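Local coordinates for SusD superfamily protein (Bacteroides fragilis, PDB 3L22), which probably binds sugars at the outer membrane, as known members of the SusD family do, and can bind zinc ions, at residues A[117-122]-A[196-201]. Residues are numbered along the deposited sequence; the frame is centred on the assembly and turned at random.
Sequences VQEAKF and THATQA. With ZN (zinc ion), chain B.
Glu-119 and His-197 meet through a zinc ion, a worked example of how a metal can join a helix to the turn packed against it. OE2 of Glu-119 lies 2.1 Å from the zinc and ND1 of His-197 2.0 Å from it, and two waters bring the ligands seen to four. The carboxylate and imidazole planes are 70° apart. Glu-119 turns CG anti to its carbonyl carbon (chi1 -77°) and is extended beyond it, which carries the carboxylate out to the metal. Its other oxygen, OE1, is held by the hydroxyl of Tyr-29, which also receives the backbone N-H of Ala-198, while NE2 of His-197 is hydrogen-bonded to Asn-26; helix 18-33 thus supplies a second shell that steadies both ligands. In this alpha-helical SusD-family fold, whose sequence family belongs to the TPR clan, the contact lays the turn between helices 192-196 and 200-213 against helix 113-131. Thr-199 is the N-cap of helix 200-213, its OG1 accepting a hydrogen bond from the backbone N of Ala-202. The tightly packed part is apolar: CB of Ala-198 sits over one face of the Phe-122 ring, 3.8 Å from the centroid, in a CH-pi contact offset toward the rim, with CD2 the closest ring atom at 3.4 Å. Phe-251 meets the same ring edge-to-face. The metal side is packed less by carbon and more by water, with two water ligands on the zinc and a further water donating both to OE2 of Glu-119 and to the carbonyl oxygen of Ala-198, at 2.7 Å from each.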
ATOM      1  N   VAL A 117     -16.101   2.972 -15.218  1.00 14.17           N
ATOM      2  CA  VAL A 117     -16.501   3.664 -13.995  1.00 13.16           C
ATOM      3  C   VAL A 117     -15.902   2.981 -12.785  1.00 12.94           C
ATOM      4  O   VAL A 117     -15.347   3.610 -11.915  1.00 11.66           O
ATOM      5  CB  VAL A 117     -18.048   3.691 -13.816  1.00 14.02           C
ATOM      6  CG1 VAL A 117     -18.469   4.176 -12.391  1.00 12.12           C
ATOM      7  CG2 VAL A 117     -18.713   4.581 -14.897  1.00 10.73           C
ATOM      8  N   GLN A 118     -16.041   1.681 -12.714  1.00 12.66           N
ATOM      9  CA  GLN A 118     -15.654   0.957 -11.502  1.00 12.42           C
ATOM     10  C   GLN A 118     -14.113   0.947 -11.349  1.00 12.49           C
ATOM     11  O   GLN A 118     -13.578   1.032 -10.242  1.00 12.12           O
ATOM     12  CB  GLN A 118     -16.274  -0.448 -11.548  1.00 12.56           C
ATOM     13  CG  GLN A 118     -17.802  -0.402 -11.378  1.00 12.96           C
ATOM     14  CD  GLN A 118     -18.474  -1.753 -11.566  1.00 14.84           C
ATOM     15  OE1 GLN A 118     -17.802  -2.782 -11.569  1.00 12.81           O
ATOM     16  NE2 GLN A 118     -19.804  -1.750 -11.782  1.00 11.32           N
ATOM     17  N   GLU A 119     -13.402   0.918 -12.469  1.00 12.23           N
ATOM     18  CA  GLU A 119     -11.939   1.039 -12.430  1.00 12.81           C
ATOM     19  C   GLU A 119     -11.497   2.403 -11.935  1.00 13.67           C
ATOM     20  O   GLU A 119     -10.597   2.500 -11.092  1.00 12.87           O
ATOM     21  CB  GLU A 119     -11.282   0.775 -13.796  1.00 12.43           C
ATOM     22  CG  GLU A 119     -11.231  -0.716 -14.099  1.00 13.03           C
ATOM     23  CD  GLU A 119     -10.350  -1.042 -15.319  1.00 15.82           C
ATOM     24  OE1 GLU A 119      -9.392  -0.274 -15.663  1.00 15.82           O
ATOM     25  OE2 GLU A 119     -10.649  -2.085 -15.929  1.00 14.87           O
ATOM     26  N   ALA A 120     -12.141   3.445 -12.442  1.00 13.44           N
ATOM     27  CA  ALA A 120     -11.787   4.805 -12.050  1.00 13.77           C
ATOM     28  C   ALA A 120     -12.077   5.018 -10.545  1.00 13.84           C
ATOM     29  O   ALA A 120     -11.282   5.616  -9.833  1.00 13.42           O
ATOM     30  CB  ALA A 120     -12.536   5.809 -12.911  1.00 12.58           C
ATOM     31  N   LYS A 121     -13.217   4.520 -10.073  1.00 14.08           N
ATOM     32  CA  LYS A 121     -13.545   4.584  -8.653  1.00 14.32           C
ATOM     33  C   LYS A 121     -12.533   3.856  -7.759  1.00 14.37           C
ATOM     34  O   LYS A 121     -12.195   4.335  -6.678  1.00 14.65           O
ATOM     35  CB  LYS A 121     -14.978   4.100  -8.403  1.00 14.84           C
ATOM     36  CG  LYS A 121     -16.049   5.095  -8.901  1.00 14.55           C
ATOM     37  CD  LYS A 121     -17.436   4.622  -8.447  1.00 14.85           C
ATOM     38  CE  LYS A 121     -18.506   5.541  -8.982  1.00 15.69           C
ATOM     39  NZ  LYS A 121     -19.850   5.082  -8.533  1.00 16.45           N
ATOM     40  N   PHE A 122     -12.020   2.719  -8.226  1.00 14.34           N
ATOM     41  CA  PHE A 122     -10.973   1.994  -7.517  1.00 13.28           C
ATOM     42  C   PHE A 122      -9.719   2.883  -7.323  1.00 13.43           C
ATOM     43  O   PHE A 122      -9.185   2.939  -6.233  1.00 13.27           O
ATOM     44  CB  PHE A 122     -10.585   0.711  -8.250  1.00 12.80           C
ATOM     45  CG  PHE A 122      -9.391   0.043  -7.674  1.00 13.73           C
ATOM     46  CD1 PHE A 122      -9.532  -0.838  -6.587  1.00 13.95           C
ATOM     47  CD2 PHE A 122      -8.108   0.335  -8.139  1.00 12.94           C
ATOM     48  CE1 PHE A 122      -8.438  -1.444  -6.023  1.00 11.96           C
ATOM     49  CE2 PHE A 122      -7.002  -0.263  -7.557  1.00 14.74           C
ATOM     50  CZ  PHE A 122      -7.187  -1.160  -6.476  1.00 15.07           C
ATOM     51  N   THR A 196      -2.424  -5.049 -14.035  1.00 11.11           N
ATOM     52  CA  THR A 196      -2.183  -3.612 -14.083  1.00 10.93           C
ATOM     53  C   THR A 196      -3.460  -2.765 -14.180  1.00 11.77           C
ATOM     54  O   THR A 196      -3.376  -1.550 -14.022  1.00 12.05           O
ATOM     55  CB  THR A 196      -1.254  -3.243 -15.234  1.00 11.18           C
ATOM     56  OG1 THR A 196      -1.933  -3.465 -16.474  1.00 12.03           O
ATOM     57  CG2 THR A 196       0.055  -4.114 -15.149  1.00  9.16           C
ATOM     58  N   HIS A 197      -4.623  -3.383 -14.416  1.00 12.11           N
ATOM     59  CA  HIS A 197      -5.932  -2.740 -14.193  1.00 12.26           C
ATOM     60  C   HIS A 197      -6.544  -3.371 -12.966  1.00 13.24           C
ATOM     61  O   HIS A 197      -6.235  -4.524 -12.650  1.00 14.44           O
ATOM     62  CB  HIS A 197      -6.902  -2.947 -15.380  1.00 12.25           C
ATOM     63  CG  HIS A 197      -6.571  -2.145 -16.597  1.00 17.02           C
ATOM     64  ND1 HIS A 197      -7.480  -1.913 -17.608  1.00 19.01           N
ATOM     65  CD2 HIS A 197      -5.430  -1.520 -16.971  1.00 23.16           C
ATOM     66  CE1 HIS A 197      -6.922  -1.171 -18.545  1.00 21.98           C
ATOM     67  NE2 HIS A 197      -5.674  -0.917 -18.185  1.00 26.16           N
ATOM     68  N   ALA A 198      -7.416  -2.623 -12.292  1.00 13.35           N
ATOM     69  CA  ALA A 198      -8.181  -3.128 -11.169  1.00 14.24           C
ATOM     70  C   ALA A 198      -9.150  -4.236 -11.566  1.00 14.42           C
ATOM     71  O   ALA A 198     -10.006  -4.053 -12.442  1.00 17.67           O
ATOM     72  CB  ALA A 198      -8.975  -1.985 -10.471  1.00 14.00           C
ATOM     73  N   THR A 199      -8.978  -5.386 -10.932  1.00 12.98           N
ATOM     74  CA  THR A 199      -9.885  -6.510 -11.032  1.00 11.69           C
ATOM     75  C   THR A 199     -10.825  -6.529  -9.832  1.00 11.97           C
ATOM     76  O   THR A 199     -10.638  -5.774  -8.872  1.00 12.00           O
ATOM     77  CB  THR A 199      -9.099  -7.817 -11.038  1.00 11.05           C
ATOM     78  OG1 THR A 199      -8.207  -7.851  -9.898  1.00  9.93           O
ATOM     79  CG2 THR A 199      -8.331  -7.985 -12.371  1.00  7.59           C
ATOM     80  N   GLN A 200     -11.817  -7.412  -9.873  1.00 11.52           N
ATOM     81  CA  GLN A 200     -12.639  -7.662  -8.712  1.00 11.45           C
ATOM     82  C   GLN A 200     -11.769  -8.059  -7.527  1.00 12.16           C
ATOM     83  O   GLN A 200     -11.968  -7.548  -6.411  1.00 12.36           O
ATOM     84  CB  GLN A 200     -13.690  -8.736  -9.011  1.00 11.77           C
ATOM     85  CG  GLN A 200     -14.688  -8.246 -10.063  1.00 12.95           C
ATOM     86  CD  GLN A 200     -15.851  -9.177 -10.259  1.00 13.58           C
ATOM     87  OE1 GLN A 200     -16.266  -9.860  -9.307  1.00 16.32           O
ATOM     88  NE2 GLN A 200     -16.370  -9.246 -11.500  1.00 12.15           N
ATOM     89  N   ALA A 201     -10.771  -8.920  -7.754  1.00 12.46           N
ATOM     90  CA  ALA A 201      -9.803  -9.285  -6.680  1.00 11.73           C
ATOM     91  C   ALA A 201      -9.082  -8.087  -6.071  1.00 12.39           C
ATOM     92  O   ALA A 201      -8.926  -8.019  -4.856  1.00 11.74           O
ATOM     93  CB  ALA A 201      -8.771 -10.295  -7.205  1.00 11.70           C
TER
HETATM   94 ZN    ZN B   1      -9.423  -2.365 -17.570  1.00 22.08          ZN
HETATM   95  O   HOH W   1     -11.481  -4.267 -14.643  1.00 12.40           O
HETATM   96  O   HOH W   2      -9.491  -4.312 -17.564  1.00 12.72           O
HETATM   97  O   HOH W   3     -10.526  -1.608 -19.384  1.00  2.00           O